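Local structure of ML032222a iGluR (Mnemiopsis leidyi, 4YKI) at residues 7-12 and 50-55. The protein is an ionotropic glutamate receptor subunit whose ligand-binding domain holds glycine, and probably forms a glycine-gated ion channel. Numbering follows the deposited sequence.
Sequences GRHLRL and GFTYEY
With chi1 at -178°, the His-9 imidazole extends across the neighbouring strand toward Thr-52 and Glu-54. Thr-52 OG1 itself reaches ND1, while the Glu-54 chain, extended beyond CG (chi2 -174°), brings OE1 to NE2. His-9 NE2 donates to the anti lone pair of Glu-54 OE1 at 2.8 Å, nearly in the ring plane. The carboxylate is turned 64° from that plane. His-9 ND1 and Thr-52 OG1 are hydrogen-bonded at 2.8 Å. Bonds at both nitrogens should fix the ring's rotation. A water links Thr-52 OG1 to Gly-7 O.

On the other face of the sheet, Leu-10 CD1 stands over the centre of the Phe-51 ring in a CH-pi contact, 3.7 Å from the centroid. Leu-12 CD1 packs on Tyr-53 CB at 3.8 Å.

Backbone hydrogen bonds join the two parallel strands, including Leu-10 N to Thr-52 O (2.9 Å) and Leu-12 N to Glu-54 O (2.8 Å). Arg-11 NE forms a salt bridge with Asp-86. In this ligand-binding domain, helix 37-49 connects the strands in a beta-alpha-beta crossover and packs against Leu-12, Phe-51, Tyr-53 and Tyr-55. Strand 9-13 lies centrally in the three-stranded parallel sheet, between strands 52-56 and 87-89.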
# COMPACT_ATOMS: atom_id res chain seq x y z
N GLY B 7 17.75 -11.89 19.97
CA GLY B 7 17.77 -13.17 20.68
C GLY B 7 16.45 -13.94 20.67
O GLY B 7 16.41 -15.08 21.10
N ARG B 8 15.36 -13.34 20.20
CA ARG B 8 14.09 -14.04 20.12
C ARG B 8 14.13 -15.12 19.06
O ARG B 8 14.92 -15.05 18.12
CB ARG B 8 12.96 -13.05 19.81
CG ARG B 8 12.79 -11.94 20.85
CD ARG B 8 12.20 -12.39 22.16
NE ARG B 8 12.13 -11.25 23.08
CZ ARG B 8 11.46 -11.23 24.21
NH1 ARG B 8 10.74 -12.26 24.60
NH2 ARG B 8 11.48 -10.14 24.95
N HIS B 9 13.29 -16.13 19.23
CA HIS B 9 13.08 -17.16 18.23
C HIS B 9 11.64 -17.07 17.75
O HIS B 9 10.72 -17.40 18.49
CB HIS B 9 13.34 -18.56 18.78
CG HIS B 9 13.18 -19.64 17.75
ND1 HIS B 9 14.08 -19.82 16.72
CD2 HIS B 9 12.19 -20.54 17.55
CE1 HIS B 9 13.66 -20.80 15.95
NE2 HIS B 9 12.51 -21.25 16.43
N LEU B 10 11.45 -16.61 16.52
CA LEU B 10 10.14 -16.44 15.95
C LEU B 10 9.67 -17.69 15.21
O LEU B 10 10.41 -18.29 14.46
CB LEU B 10 10.11 -15.24 15.00
CG LEU B 10 10.42 -13.85 15.58
CD1 LEU B 10 10.19 -12.77 14.52
CD2 LEU B 10 9.60 -13.58 16.84
N ARG B 11 8.41 -18.04 15.42
CA ARG B 11 7.72 -19.04 14.64
C ARG B 11 6.92 -18.31 13.58
O ARG B 11 6.07 -17.48 13.92
CB ARG B 11 6.82 -19.90 15.54
CG ARG B 11 7.55 -20.71 16.64
CD ARG B 11 7.81 -19.97 17.97
NE ARG B 11 6.65 -19.18 18.32
CZ ARG B 11 5.52 -19.63 18.85
NH1 ARG B 11 5.41 -20.89 19.26
NH2 ARG B 11 4.50 -18.79 18.96
N LEU B 12 7.21 -18.58 12.33
CA LEU B 12 6.63 -17.83 11.21
C LEU B 12 5.68 -18.69 10.42
O LEU B 12 6.07 -19.75 9.91
CB LEU B 12 7.73 -17.30 10.29
CG LEU B 12 8.77 -16.40 10.98
CD1 LEU B 12 9.84 -16.01 9.96
CD2 LEU B 12 8.12 -15.18 11.60
N GLY B 50 18.07 -9.42 14.63
CA GLY B 50 18.76 -10.30 15.56
C GLY B 50 17.96 -11.47 16.08
O GLY B 50 18.31 -12.01 17.14
N PHE B 51 16.92 -11.90 15.37
CA PHE B 51 16.15 -13.07 15.78
C PHE B 51 16.54 -14.30 14.97
O PHE B 51 17.07 -14.18 13.88
CB PHE B 51 14.63 -12.83 15.69
CG PHE B 51 14.10 -12.50 14.30
CD1 PHE B 51 13.75 -13.51 13.40
CD2 PHE B 51 13.90 -11.18 13.89
CE1 PHE B 51 13.25 -13.20 12.15
CE2 PHE B 51 13.39 -10.88 12.63
CZ PHE B 51 13.06 -11.89 11.77
N THR B 52 16.28 -15.47 15.54
CA THR B 52 16.27 -16.71 14.78
C THR B 52 14.82 -17.05 14.47
O THR B 52 13.90 -16.46 15.02
CB THR B 52 16.93 -17.86 15.54
OG1 THR B 52 16.23 -18.09 16.76
CG2 THR B 52 18.37 -17.56 15.84
N TYR B 53 14.58 -17.99 13.56
CA TYR B 53 13.22 -18.28 13.16
C TYR B 53 13.09 -19.69 12.62
O TYR B 53 14.08 -20.37 12.32
CB TYR B 53 12.72 -17.26 12.10
CG TYR B 53 13.54 -17.28 10.84
CD1 TYR B 53 14.71 -16.55 10.75
CD2 TYR B 53 13.17 -18.07 9.76
CE1 TYR B 53 15.49 -16.58 9.63
CE2 TYR B 53 13.96 -18.11 8.62
CZ TYR B 53 15.12 -17.36 8.56
OH TYR B 53 15.94 -17.37 7.46
N GLU B 54 11.85 -20.12 12.52
CA GLU B 54 11.47 -21.32 11.79
C GLU B 54 10.14 -21.05 11.14
O GLU B 54 9.41 -20.16 11.57
CB GLU B 54 11.37 -22.53 12.73
CG GLU B 54 10.22 -22.42 13.74
CD GLU B 54 10.22 -23.54 14.73
OE1 GLU B 54 10.80 -23.35 15.82
OE2 GLU B 54 9.64 -24.61 14.43
N TYR B 55 9.80 -21.84 10.13
CA TYR B 55 8.51 -21.73 9.46
C TYR B 55 7.60 -22.87 9.88
O TYR B 55 8.04 -24.02 9.97
CB TYR B 55 8.71 -21.74 7.95
CG TYR B 55 9.46 -20.57 7.36
CD1 TYR B 55 8.87 -19.32 7.25
CD2 TYR B 55 10.76 -20.71 6.88
CE1 TYR B 55 9.54 -18.26 6.69
CE2 TYR B 55 11.44 -19.65 6.32
CZ TYR B 55 10.82 -18.43 6.21
OH TYR B 55 11.46 -17.37 5.61
O HOH W 1 17.15 -17.14 19.18